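Local structure of sigma regulatory family protein-PP2C phosphatase (Chlamydia trachomatis serovar L2, 6MAB) at residues Arg50-Glu55 and Leu77-Ala82; Leu221-Leu226 and Val233-Gly238. The protein is a membrane-bound, probably PP2C-type phosphatase, represented here by its periplasmic sensor domain, which probably binds TCA cycle intermediates as a signal. One frame throughout, in Å; residues are numbered along the deposited sequence. Where two conformers were deposited one is given.

In the fold
Contacts 1 and 2 lie at opposite ends of the elongated periplasmic domain, their centres about 47 Å apart and in series along the chain, each attached to a different antiparallel sheet. This two-module layout beside a long N-terminal helix is consistent with a double Cache-type sensor. Both contacts are near the surface, and neither shares an element with the other. In contact 1 an irregular loop lies against strand 74-80 without any direct hydrogen bond, meeting it through methyl, methylene and ring carbons, loop carbonyl oxygens and one bridging water. Contact 2 instead adds a short outermost strand to its sheet by main-chain hydrogen bonds, backed by leucine side chains and again by one water.

Contact 1 (Arg50-Glu55 and Leu77-Ala82); sequences RGVPAE and LVKKEA
The aliphatic stem of K79 lies against three successive loop residues, V52, P53 and A54. Nearest the strand, V52 CG2 rests on K79 CB at 3.9 Å and touches K79 CG as well, the two side chains meeting at a slant. Further out, K79 CD passes the carbonyl oxygens of the next two residues, 3.7 Å from P53 O and 3.8 Å from A54 O. The lysine can reach this far because its chain stays extended from chi1 (176°) through chi3 and bends only at chi4 (64°), where NZ turns off past A54, 4.1 Å from A54 CA. There the ammonium group donates to a water at 2.6 Å from NZ, and the same water donates to V52 O, also at 2.6 Å. This water gives the charged end a polar link to the loop main chain, which makes no direct hydrogen bond to the strand. The strand involved, 74-80, belongs to an antiparallel five-stranded sheet, and the loop joins helix 35-45 to helix 58-68, so the contact ties an interhelical connection to the sheet. On the more buried side, P53 CD meets L77 CD1 at 4.1 Å, with the side chains nearly at right angles. I134 of strand 126-135 backs both V52 and L77, while L60 of helix 58-68 packs on P53 and L77. Main-chain bonds from L77 to V89 and A90, and between K79 and R87, fix the strand beneath the loop.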
loop_
_atom_site.group_PDB
_atom_site.type_symbol
_atom_site.label_atom_id
_atom_site.label_comp_id
_atom_site.label_asym_id
_atom_site.label_seq_id
_atom_site.Cartn_x
_atom_site.Cartn_y
_atom_site.Cartn_z
ATOM N N ARG A 50 7.378 -21.232 -22.298
ATOM C CA ARG A 50 6.428 -22.323 -22.475
ATOM C C ARG A 50 5.193 -22.189 -21.589
ATOM O O ARG A 50 4.309 -23.047 -21.655
ATOM C CB ARG A 50 7.118 -23.663 -22.198
ATOM N N GLY A 51 5.108 -21.150 -20.774
ATOM C CA GLY A 51 3.957 -20.925 -19.923
ATOM C C GLY A 51 4.277 -21.166 -18.458
ATOM O O GLY A 51 5.436 -21.220 -18.041
ATOM N N VAL A 52 3.214 -21.278 -17.668
ATOM C CA VAL A 52 3.337 -21.598 -16.250
ATOM C C VAL A 52 2.926 -23.056 -16.087
ATOM O O VAL A 52 2.188 -23.586 -16.931
ATOM C CB VAL A 52 2.488 -20.666 -15.371
ATOM C CG1 VAL A 52 2.721 -19.200 -15.759
ATOM C CG2 VAL A 52 1.015 -21.019 -15.466
ATOM N N PRO A 53 3.384 -23.747 -15.048
ATOM C CA PRO A 53 2.982 -25.150 -14.861
ATOM C C PRO A 53 1.467 -25.305 -14.785
ATOM O O PRO A 53 0.771 -24.500 -14.164
ATOM C CB PRO A 53 3.648 -25.537 -13.537
ATOM C CG PRO A 53 4.774 -24.568 -13.367
ATOM C CD PRO A 53 4.334 -23.292 -14.019
ATOM N N ALA A 54 0.956 -26.377 -15.395
ATOM C CA ALA A 54 -0.477 -26.636 -15.352
ATOM C C ALA A 54 -0.920 -27.191 -14.007
ATOM O O ALA A 54 -2.108 -27.102 -13.671
ATOM C CB ALA A 54 -0.878 -27.613 -16.462
ATOM N N GLU A 55 0.003 -27.761 -13.242
ATOM C CA GLU A 55 -0.286 -28.321 -11.935
ATOM C C GLU A 55 0.775 -27.847 -10.959
ATOM O O GLU A 55 1.916 -27.583 -11.356
ATOM C CB GLU A 55 -0.299 -29.859 -11.961
ATOM C CG GLU A 55 -1.249 -30.484 -12.980
ATOM C CD GLU A 55 -2.719 -30.346 -12.610
ATOM O OE1 GLU A 55 -3.029 -29.892 -11.486
ATOM O OE2 GLU A 55 -3.572 -30.701 -13.452
ATOM N N LEU A 77 3.935 -18.057 -8.680
ATOM C CA LEU A 77 3.347 -18.166 -10.001
ATOM C C LEU A 77 1.931 -18.675 -9.839
ATOM O O LEU A 77 1.720 -19.786 -9.323
ATOM C CB LEU A 77 4.129 -19.127 -10.880
ATOM C CG LEU A 77 5.458 -18.758 -11.491
ATOM C CD1 LEU A 77 5.919 -19.972 -12.306
ATOM C CD2 LEU A 77 5.300 -17.514 -12.360
ATOM N N VAL A 78 0.978 -17.877 -10.298
ATOM C CA VAL A 78 -0.444 -18.125 -10.115
ATOM C C VAL A 78 -1.034 -18.391 -11.487
ATOM O O VAL A 78 -1.072 -17.501 -12.341
ATOM C CB VAL A 78 -1.136 -16.947 -9.420
ATOM C CG1 VAL A 78 -2.609 -17.310 -9.065
ATOM C CG2 VAL A 78 -0.362 -16.560 -8.180
ATOM N N LYS A 79 -1.497 -19.621 -11.709
ATOM C CA LYS A 79 -2.047 -19.981 -13.005
ATOM C C LYS A 79 -3.457 -19.425 -13.117
ATOM O O LYS A 79 -4.241 -19.489 -12.169
ATOM C CB LYS A 79 -2.068 -21.500 -13.177
ATOM C CG LYS A 79 -2.699 -21.964 -14.457
ATOM C CD LYS A 79 -2.725 -23.484 -14.526
ATOM C CE LYS A 79 -3.387 -23.969 -15.803
ATOM N NZ LYS A 79 -2.609 -23.562 -17.011
ATOM N N LYS A 80 -3.778 -18.867 -14.273
ATOM C CA LYS A 80 -5.161 -18.567 -14.607
ATOM C C LYS A 80 -5.730 -19.805 -15.287
ATOM O O LYS A 80 -5.363 -20.130 -16.421
ATOM C CB LYS A 80 -5.262 -17.331 -15.496
ATOM C CG LYS A 80 -6.687 -16.804 -15.670
ATOM C CD LYS A 80 -6.692 -15.652 -16.663
ATOM C CE LYS A 80 -8.077 -15.064 -16.879
ATOM N NZ LYS A 80 -8.000 -13.983 -17.903
ATOM N N GLU A 81 -6.601 -20.519 -14.581
ATOM C CA GLU A 81 -7.210 -21.719 -15.128
ATOM C C GLU A 81 -8.181 -21.355 -16.255
ATOM O O GLU A 81 -8.550 -20.193 -16.447
ATOM C CB GLU A 81 -7.936 -22.490 -14.025
ATOM C CG GLU A 81 -7.081 -22.829 -12.816
ATOM C CD GLU A 81 -6.249 -24.084 -13.010
ATOM O OE1 GLU A 81 -6.109 -24.541 -14.166
ATOM O OE2 GLU A 81 -5.747 -24.619 -11.999
ATOM N N ALA A 82 -8.608 -22.374 -17.006
ATOM C CA ALA A 82 -9.505 -22.126 -18.130
ATOM C C ALA A 82 -10.821 -21.514 -17.663
ATOM O O ALA A 82 -11.358 -20.612 -18.316
ATOM C CB ALA A 82 -9.752 -23.422 -18.902
HETATM O O HOH W 1 -0.215 -24.152 -17.673
#

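Contact 2 (Leu221-Leu226 and Val233-Gly238); sequences LNLDPL and VSFCIG
A β-hairpin joins D224 and P225 to S234 and V233, adding a two-residue strand to the outer side of strand 232-237 in a six-stranded antiparallel sheet. D224 and S234 form its hydrogen-bonded pair: D224 N donates to S234 O at 2.9 Å, and S234 N returns a bond to D224 O at 2.8 Å. D224 O also receives a CA-H...O contact from V233 CA at 3.2 Å. The next pair, P225 with V233, is non-hydrogen-bonded, and its side chains diverge.

D224 and S234 project to the same side of the sheet, where S234 OG lies 3.7 Å from D224 CB. L226 bends over the partner strand there, laying CD1 on V233 O and CD2 on S234 CB, with W243 of strand 240-249 touching both L226 and S234. Before the short strand, L223 sets CD1 against CB and CG of F235, 3.5 Å from CG, and CD2 against V233 CG2 at 3.8 Å. A chi1 of 62° sets F235 CG between its own backbone N and carbonyl carbon, and the side chain runs alongside L223, pointing the same way; M242 and L257 add apolar contacts to F235 and V233, respectively. Where the two segments separate, a water takes over the pairing, accepting from C236 N at 2.8 Å and donating to L221 O at 2.6 Å.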
loop_
_atom_site.group_PDB
_atom_site.type_symbol
_atom_site.label_atom_id
_atom_site.label_comp_id
_atom_site.label_asym_id
_atom_site.label_seq_id
_atom_site.Cartn_x
_atom_site.Cartn_y
_atom_site.Cartn_z
ATOM N N LEU A 221 -11.091 8.905 13.092
ATOM C CA LEU A 221 -10.434 10.192 13.304
ATOM C C LEU A 221 -11.248 11.384 12.821
ATOM O O LEU A 221 -10.964 12.519 13.232
ATOM C CB LEU A 221 -9.080 10.205 12.575
ATOM C CG LEU A 221 -8.030 9.214 13.053
ATOM C CD1 LEU A 221 -6.776 9.446 12.231
ATOM C CD2 LEU A 221 -7.740 9.400 14.523
ATOM N N ASN A 222 -12.221 11.171 11.945
ATOM C CA ASN A 222 -13.127 12.233 11.513
ATOM C C ASN A 222 -12.354 13.437 10.973
ATOM O O ASN A 222 -12.560 14.580 11.390
ATOM C CB ASN A 222 -14.047 12.648 12.663
ATOM C CG ASN A 222 -15.218 13.507 12.211
ATOM O OD1 ASN A 222 -15.597 13.509 11.035
ATOM N ND2 ASN A 222 -15.810 14.240 13.160
ATOM N N LEU A 223 -11.453 13.179 10.034
ATOM C CA LEU A 223 -10.687 14.269 9.439
ATOM C C LEU A 223 -11.636 15.306 8.854
ATOM O O LEU A 223 -12.609 14.967 8.174
ATOM C CB LEU A 223 -9.743 13.738 8.363
ATOM C CG LEU A 223 -8.308 13.466 8.843
ATOM C CD1 LEU A 223 -8.237 12.553 10.039
ATOM C CD2 LEU A 223 -7.517 12.876 7.686
ATOM N N ASP A 224 -11.364 16.573 9.151
ATOM C CA ASP A 224 -12.243 17.673 8.779
ATOM C C ASP A 224 -11.504 18.569 7.795
ATOM O O ASP A 224 -10.433 19.094 8.138
ATOM C CB ASP A 224 -12.648 18.446 10.034
ATOM C CG ASP A 224 -13.731 19.463 9.777
ATOM O OD1 ASP A 224 -14.413 19.361 8.741
ATOM O OD2 ASP A 224 -13.894 20.361 10.626
ATOM N N PRO A 225 -11.999 18.774 6.579
ATOM C CA PRO A 225 -11.263 19.621 5.635
ATOM C C PRO A 225 -11.077 21.029 6.171
ATOM O O PRO A 225 -11.987 21.619 6.750
ATOM C CB PRO A 225 -12.146 19.614 4.378
ATOM C CG PRO A 225 -12.976 18.400 4.495
ATOM C CD PRO A 225 -13.209 18.199 5.965
ATOM N N LEU A 226 -9.897 21.577 5.945
ATOM C CA LEU A 226 -9.668 22.958 6.339
ATOM C C LEU A 226 -10.124 23.905 5.235
ATOM O O LEU A 226 -10.204 23.521 4.070
ATOM C CB LEU A 226 -8.193 23.190 6.666
ATOM C CG LEU A 226 -7.714 22.553 7.988
ATOM C CD1 LEU A 226 -6.209 22.591 8.096
ATOM C CD2 LEU A 226 -8.351 23.263 9.163
ATOM N N VAL A 233 -6.425 19.128 6.197
ATOM C CA VAL A 233 -7.400 18.605 7.145
ATOM C C VAL A 233 -6.982 18.917 8.572
ATOM O O VAL A 233 -5.816 19.180 8.867
ATOM C CB VAL A 233 -7.567 17.086 6.986
ATOM C CG1 VAL A 233 -8.106 16.755 5.592
ATOM C CG2 VAL A 233 -6.224 16.393 7.241
ATOM N N SER A 234 -7.960 18.841 9.480
ATOM C CA SER A 234 -7.699 18.901 10.907
ATOM C C SER A 234 -8.314 17.677 11.569
ATOM O O SER A 234 -9.298 17.116 11.081
ATOM C CB SER A 234 -8.269 20.189 11.555
ATOM O OG SER A 234 -9.683 20.221 11.488
ATOM N N PHE A 235 -7.699 17.258 12.666
ATOM C CA PHE A 235 -8.208 16.147 13.460
ATOM C C PHE A 235 -7.515 16.198 14.812
ATOM O O PHE A 235 -6.617 17.007 15.036
ATOM C CB PHE A 235 -7.999 14.803 12.747
ATOM C CG PHE A 235 -6.572 14.448 12.491
ATOM C CD1 PHE A 235 -5.889 15.022 11.419
ATOM C CD2 PHE A 235 -5.930 13.505 13.272
ATOM C CE1 PHE A 235 -4.573 14.674 11.154
ATOM C CE2 PHE A 235 -4.625 13.150 13.028
ATOM C CZ PHE A 235 -3.942 13.719 11.954
ATOM N N CYS A 236 -7.967 15.341 15.724
ATOM C CA CYS A 236 -7.386 15.249 17.053
ATOM C C CYS A 236 -6.821 13.857 17.285
ATOM O O CYS A 236 -7.365 12.855 16.799
ATOM C CB CYS A 236 -8.425 15.576 18.130
ATOM S SG CYS A 236 -8.898 17.300 18.141
ATOM N N ILE A 237 -5.719 13.805 18.036
ATOM C CA ILE A 237 -5.150 12.564 18.557
ATOM C C ILE A 237 -5.118 12.717 20.062
ATOM O O ILE A 237 -4.380 13.561 20.588
ATOM C CB ILE A 237 -3.749 12.275 18.022
ATOM C CG1 ILE A 237 -3.788 12.145 16.517
ATOM C CG2 ILE A 237 -3.217 10.983 18.650
ATOM C CD1 ILE A 237 -2.389 12.001 15.886
ATOM N N GLY A 238 -5.906 11.901 20.764
ATOM C CA GLY A 238 -6.039 12.103 22.195
ATOM C C GLY A 238 -6.543 13.517 22.385
ATOM O O GLY A 238 -7.517 13.938 21.755
HETATM O O HOH W 2 -10.348 13.929 15.345
#